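Local coordinates for foldase protein PrsA (Streptococcus pneumoniae, PDB 5TVL) that probably assists the folding of secreted proteins after their translocation across the membrane, acting as a peptidyl-prolyl cis-trans isomerase, at residues P118-I124 with V211-T217; T168-A172 with K181-F185. All coordinates share one frame; numbering follows the deposited sequence.

Interaction 1: P118-I124 with V211-T217; sequences PDVTAQI and VKLTKKT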
loop_
_atom_site.group_PDB
_atom_site.type_symbol
_atom_site.label_atom_id
_atom_site.label_comp_id
_atom_site.label_asym_id
_atom_site.label_seq_id
_atom_site.Cartn_x
_atom_site.Cartn_y
_atom_site.Cartn_z
ATOM N N PRO A 118 17.802 12.162 -5.163
ATOM C CA PRO A 118 17.212 13.426 -5.622
ATOM C C PRO A 118 16.686 13.386 -7.058
ATOM O O PRO A 118 16.826 12.370 -7.745
ATOM C CB PRO A 118 18.378 14.408 -5.498
ATOM C CG PRO A 118 19.576 13.569 -5.770
ATOM C CD PRO A 118 19.277 12.235 -5.143
ATOM N N ASP A 119 16.082 14.494 -7.491
ATOM C CA ASP A 119 15.463 14.585 -8.818
ATOM C C ASP A 119 16.442 14.225 -9.934
ATOM O O ASP A 119 17.560 14.732 -9.973
ATOM C CB ASP A 119 14.874 15.989 -9.078
ATOM C CG ASP A 119 13.445 16.142 -8.559
ATOM O OD1 ASP A 119 12.602 15.259 -8.829
ATOM O OD2 ASP A 119 13.154 17.160 -7.897
ATOM N N VAL A 120 16.017 13.320 -10.809
ATOM C CA VAL A 120 16.731 13.014 -12.044
ATOM C C VAL A 120 15.751 13.188 -13.203
ATOM O O VAL A 120 14.583 12.810 -13.099
ATOM C CB VAL A 120 17.354 11.591 -12.036
ATOM C CG1 VAL A 120 18.134 11.362 -10.747
ATOM C CG2 VAL A 120 16.309 10.494 -12.221
ATOM N N THR A 121 16.220 13.800 -14.285
ATOM C CA THR A 121 15.453 13.878 -15.521
ATOM C C THR A 121 15.815 12.668 -16.376
ATOM O O THR A 121 16.943 12.167 -16.323
ATOM C CB THR A 121 15.743 15.182 -16.287
ATOM O OG1 THR A 121 15.636 16.295 -15.391
ATOM C CG2 THR A 121 14.758 15.369 -17.440
ATOM N N ALA A 122 14.845 12.192 -17.146
ATOM C CA ALA A 122 15.045 11.044 -18.025
ATOM C C ALA A 122 13.942 10.981 -19.060
ATOM O O ALA A 122 12.915 11.647 -18.922
ATOM C CB ALA A 122 15.074 9.753 -17.216
ATOM N N GLN A 123 14.170 10.176 -20.094
ATOM C CA GLN A 123 13.183 9.930 -21.138
ATOM C C GLN A 123 12.809 8.454 -21.117
ATOM O O GLN A 123 13.693 7.597 -21.128
ATOM C CB GLN A 123 13.745 10.323 -22.503
ATOM C CG GLN A 123 14.071 11.805 -22.626
ATOM C CD GLN A 123 14.885 12.127 -23.863
ATOM O OE1 GLN A 123 14.663 11.560 -24.932
ATOM N NE2 GLN A 123 15.831 13.050 -23.726
ATOM N N ILE A 124 11.507 8.167 -21.077
ATOM C CA ILE A 124 11.002 6.789 -21.017
ATOM C C ILE A 124 10.199 6.446 -22.268
ATOM O O ILE A 124 9.648 7.332 -22.920
ATOM C CB ILE A 124 10.161 6.513 -19.741
ATOM C CG1 ILE A 124 8.938 7.439 -19.638
ATOM C CG2 ILE A 124 11.024 6.661 -18.494
ATOM C CD1 ILE A 124 7.974 7.044 -18.536
ATOM N N VAL A 211 14.532 3.191 -20.691
ATOM C CA VAL A 211 14.848 4.461 -20.025
ATOM C C VAL A 211 16.151 5.040 -20.577
ATOM O O VAL A 211 17.103 4.303 -20.839
ATOM C CB VAL A 211 14.982 4.283 -18.493
ATOM C CG1 VAL A 211 15.199 5.624 -17.797
ATOM C CG2 VAL A 211 13.750 3.603 -17.919
ATOM N N LYS A 212 16.168 6.363 -20.743
ATOM C CA LYS A 212 17.345 7.125 -21.166
ATOM C C LYS A 212 17.560 8.232 -20.132
ATOM O O LYS A 212 16.750 9.156 -20.047
ATOM C CB LYS A 212 17.099 7.721 -22.559
ATOM C CG LYS A 212 18.150 8.703 -23.077
ATOM C CD LYS A 212 19.389 8.002 -23.610
ATOM C CE LYS A 212 20.440 9.004 -24.074
ATOM N NZ LYS A 212 20.060 9.720 -25.325
ATOM N N LEU A 213 18.639 8.139 -19.354
ATOM C CA LEU A 213 18.958 9.166 -18.355
ATOM C C LEU A 213 19.509 10.418 -19.044
ATOM O O LEU A 213 20.456 10.332 -19.825
ATOM C CB LEU A 213 19.968 8.643 -17.328
ATOM C CG LEU A 213 20.133 9.483 -16.053
ATOM C CD1 LEU A 213 18.909 9.369 -15.152
ATOM C CD2 LEU A 213 21.384 9.072 -15.296
ATOM N N THR A 214 18.899 11.566 -18.743
ATOM C CA THR A 214 19.268 12.862 -19.325
ATOM C C THR A 214 20.041 13.718 -18.313
ATOM O O THR A 214 21.109 14.246 -18.639
ATOM C CB THR A 214 18.015 13.631 -19.814
ATOM O OG1 THR A 214 17.305 12.833 -20.769
ATOM C CG2 THR A 214 18.391 14.966 -20.465
ATOM N N LYS A 215 19.495 13.862 -17.103
ATOM C CA LYS A 215 20.103 14.681 -16.047
ATOM C C LYS A 215 19.988 13.986 -14.688
ATOM O O LYS A 215 19.045 13.228 -14.451
ATOM C CB LYS A 215 19.426 16.058 -15.999
ATOM C CG LYS A 215 20.224 17.161 -15.314
ATOM C CD LYS A 215 21.446 17.578 -16.123
ATOM C CE LYS A 215 22.046 18.886 -15.626
ATOM N NZ LYS A 215 21.334 20.085 -16.151
ATOM N N LYS A 216 20.956 14.250 -13.810
ATOM C CA LYS A 216 20.996 13.672 -12.466
ATOM C C LYS A 216 21.476 14.730 -11.478
ATOM O O LYS A 216 22.556 15.289 -11.653
ATOM C CB LYS A 216 21.942 12.466 -12.432
ATOM C CG LYS A 216 21.921 11.673 -11.126
ATOM C CD LYS A 216 23.088 10.698 -11.022
ATOM C CE LYS A 216 22.982 9.567 -12.035
ATOM N NZ LYS A 216 23.948 8.466 -11.764
ATOM N N THR A 217 20.672 15.002 -10.451
ATOM C CA THR A 217 21.064 15.920 -9.383
ATOM C C THR A 217 22.106 15.242 -8.493
ATOM O O THR A 217 21.984 14.054 -8.181
ATOM C CB THR A 217 19.848 16.350 -8.525
ATOM O OG1 THR A 217 18.886 17.015 -9.352
ATOM C CG2 THR A 217 20.264 17.292 -7.387
#

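Interaction 2: T168-A172 with K181-F185; sequences TFDSA and KKAAF. With SO4 (sulfate ion), chain L.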
loop_
_atom_site.group_PDB
_atom_site.type_symbol
_atom_site.label_atom_id
_atom_site.label_comp_id
_atom_site.label_asym_id
_atom_site.label_seq_id
_atom_site.Cartn_x
_atom_site.Cartn_y
_atom_site.Cartn_z
ATOM N N THR A 168 10.771 14.064 -15.022
ATOM C CA THR A 168 11.598 14.275 -13.830
ATOM C C THR A 168 10.957 13.535 -12.650
ATOM O O THR A 168 9.729 13.525 -12.527
ATOM C CB THR A 168 11.716 15.778 -13.502
ATOM O OG1 THR A 168 12.233 16.477 -14.641
ATOM C CG2 THR A 168 12.639 16.025 -12.312
ATOM N N PHE A 169 11.777 12.914 -11.796
ATOM C CA PHE A 169 11.270 12.195 -10.612
ATOM C C PHE A 169 12.303 11.958 -9.502
ATOM O O PHE A 169 13.502 11.865 -9.761
ATOM C CB PHE A 169 10.630 10.854 -11.016
ATOM C CG PHE A 169 11.523 9.954 -11.835
ATOM C CD1 PHE A 169 11.524 10.030 -13.226
ATOM C CD2 PHE A 169 12.336 9.002 -11.222
ATOM C CE1 PHE A 169 12.333 9.191 -13.984
ATOM C CE2 PHE A 169 13.147 8.163 -11.975
ATOM C CZ PHE A 169 13.145 8.256 -13.359
ATOM N N ASP A 170 11.806 11.872 -8.267
ATOM C CA ASP A 170 12.590 11.453 -7.105
ATOM C C ASP A 170 12.577 9.933 -7.023
ATOM O O ASP A 170 11.958 9.260 -7.844
ATOM C CB ASP A 170 11.973 11.988 -5.804
ATOM C CG ASP A 170 11.943 13.490 -5.729
ATOM O OD1 ASP A 170 12.938 14.132 -6.119
ATOM O OD2 ASP A 170 10.931 14.033 -5.238
ATOM N N SER A 171 13.259 9.402 -6.013
ATOM C CA SER A 171 13.059 8.025 -5.563
ATOM C C SER A 171 11.648 7.810 -5.016
ATOM O O SER A 171 11.094 6.723 -5.152
ATOM C CB SER A 171 14.059 7.679 -4.464
ATOM O OG SER A 171 13.953 8.596 -3.384
ATOM N N ALA A 172 11.087 8.847 -4.391
ATOM C CA ALA A 172 9.748 8.800 -3.787
ATOM C C ALA A 172 8.564 8.994 -4.750
ATOM O O ALA A 172 7.413 8.977 -4.305
ATOM C CB ALA A 172 9.662 9.828 -2.668
ATOM N N LYS A 181 12.477 3.245 -11.860
ATOM C CA LYS A 181 13.261 4.198 -11.065
ATOM C C LYS A 181 14.643 3.652 -10.719
ATOM O O LYS A 181 15.652 4.326 -10.942
ATOM C CB LYS A 181 12.528 4.568 -9.770
ATOM C CG LYS A 181 11.268 5.398 -9.978
ATOM C CD LYS A 181 10.704 5.929 -8.669
ATOM C CE LYS A 181 10.289 4.801 -7.742
ATOM N NZ LYS A 181 9.397 5.262 -6.650
ATOM N N LYS A 182 14.682 2.434 -10.181
ATOM C CA LYS A 182 15.949 1.811 -9.790
ATOM C C LYS A 182 16.876 1.602 -10.984
ATOM O O LYS A 182 18.087 1.810 -10.869
ATOM C CB LYS A 182 15.714 0.484 -9.058
ATOM C CG LYS A 182 15.147 0.638 -7.651
ATOM C CD LYS A 182 16.212 1.080 -6.657
ATOM C CE LYS A 182 15.651 1.255 -5.254
ATOM N NZ LYS A 182 15.131 -0.013 -4.667
ATOM N N ALA A 183 16.304 1.213 -12.124
ATOM C CA ALA A 183 17.067 1.077 -13.374
ATOM C C ALA A 183 17.660 2.407 -13.841
ATOM O O ALA A 183 18.793 2.443 -14.310
ATOM C CB ALA A 183 16.200 0.482 -14.473
ATOM N N ALA A 184 16.888 3.484 -13.709
ATOM C CA ALA A 184 17.330 4.827 -14.098
ATOM C C ALA A 184 18.468 5.365 -13.217
ATOM O O ALA A 184 19.421 5.962 -13.730
ATOM C CB ALA A 184 16.151 5.794 -14.087
ATOM N N PHE A 185 18.375 5.145 -11.904
ATOM C CA PHE A 185 19.412 5.605 -10.965
ATOM C C PHE A 185 20.747 4.851 -11.128
ATOM O O PHE A 185 21.797 5.374 -10.762
ATOM C CB PHE A 185 18.948 5.502 -9.497
ATOM C CG PHE A 185 17.621 6.168 -9.202
ATOM C CD1 PHE A 185 17.237 7.360 -9.826
ATOM C CD2 PHE A 185 16.756 5.608 -8.262
ATOM C CE1 PHE A 185 16.014 7.957 -9.531
ATOM C CE2 PHE A 185 15.534 6.204 -7.966
ATOM C CZ PHE A 185 15.163 7.381 -8.600
HETATM S S SO4 L . 17.461 -4.043 -5.453
HETATM O O1 SO4 L . 16.415 -3.083 -5.035
HETATM O O2 SO4 L . 16.930 -4.927 -6.517
HETATM O O3 SO4 L . 18.634 -3.305 -5.970
HETATM O O4 SO4 L . 17.871 -4.855 -4.286
#

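Interaction 1: P118-I124 with V211-T217
Q123 and K212 pair backbone to backbone, and from there the parts 120-124 and 211-216 of two antiparallel strands run back to a clasp between D119 and T217. Q123 N gives its hydrogen to K212 O (2.8 Å), and K212 N answers to Q123 O (2.8 Å). The next hydrogen-bonded pair is distorted. T214 N and K215 N both bond to T121 O, each at 3.2 Å and both from the same face of the carbonyl plane, while T121 N returns only a weak bond to K215 O. At the end, D119 O is gripped twice by T217: its N lies in the carbonyl plane (3.2 Å), and its OG1, held beside that N (chi1 -60°), comes in off the plane at 2.7 Å.

Side chains separate onto two faces. V120, A122 and I124 share one with V211, L213 and K216. V120 CG2 meets L213 CD1 at 4.1 Å, the side chains crossing nearly at right angles, whereas I124 and V211 lie side by side; V120 and V211 also touch helix 178-186. On the other face Q123 reaches along to T214, NE2 bonding weakly to OG1 (3.3 Å), and packs on helix 147-154.

T214 and K215 together face T121, and with T214 near helical (phi -105°, psi -51°) this is a classic beta bulge, here in the central strand pair of the antiparallel sheet of a parvulin-type PPIase domain.

Interaction 2: T168-A172 with K181-F185
F169 pushes its ring from the end of strand 166-169 against helix 178-186, where K181, A184 and F185 receive it. Its CG sits between the backbone N and the carbonyl carbon (chi1 54°), which turns the ring across the sheet face toward the helix. A184 comes in at the ring's edge, its CB near the ring plane and 4.0 Å from F169 CZ. F185 comes obliquely to the CE2-CD2 side of the ring, with F185 CE1 3.8 Å from F169 CE2 and the two planes inclined at 45°, a pairing that is neither stacked nor T-shaped.

K181 uses its length in two ways. Its CG rests obliquely against the phenylalanine, 3.9 Å from F169 CE2; CD and CE run on to the carbonyls of the loop 170-172, the chain bending at chi3 (-62°) to carry the ammonium group past the ring. There NZ bonds to S171 O at 2.7 Å, with the donor tilted from the carbonyl plane, and S173 O accepts a second bond. A largely buried lysine is thus met by main-chain carbonyls, while E178 offers only a long, weak ion pair.

F185 also closes on this loop: D170 O lies at its ring edge, 3.8 Å from F185 CZ, and S171 CA approaches the same CZ obliquely. S171 OG turns to T117 N instead. K182 points away from the strand; its NZ makes a salt bridge with E178 and a weak bond to sulfate O1 (3.3 Å), an ion probably from the crystallisation liquor. The second subunit's Y64 also packs on K182.

What results is helix-on-sheet packing in the parvulin-type PPIase fold: after edge strand 166-169 the chain leaves the sheet, and helix 178-186 packs back against it.

Both contacts belong to one PPIase domain and share its sheet, where strand 120-127 separates strand 166-169 from strand 207-216. Interaction 1 is strand against strand, carried mainly by backbone hydrogen bonds; one face is apolar and buried from V120 to V211, with exposed K216 at its end, and the other carries T121, Q123, K212 and K215. In interaction 2, strand and loop against helix, F169 and F185 pack with the long chain of buried K181, whose bond to a main-chain carbonyl joins the segments. They meet along 119-121, chiefly at V120, which touches F169 and F185, its N probably bonding to F169 O; the like-charged carboxylates of D119 and D170 also come close. The apolar part of that face thus continues beneath helix 178-186.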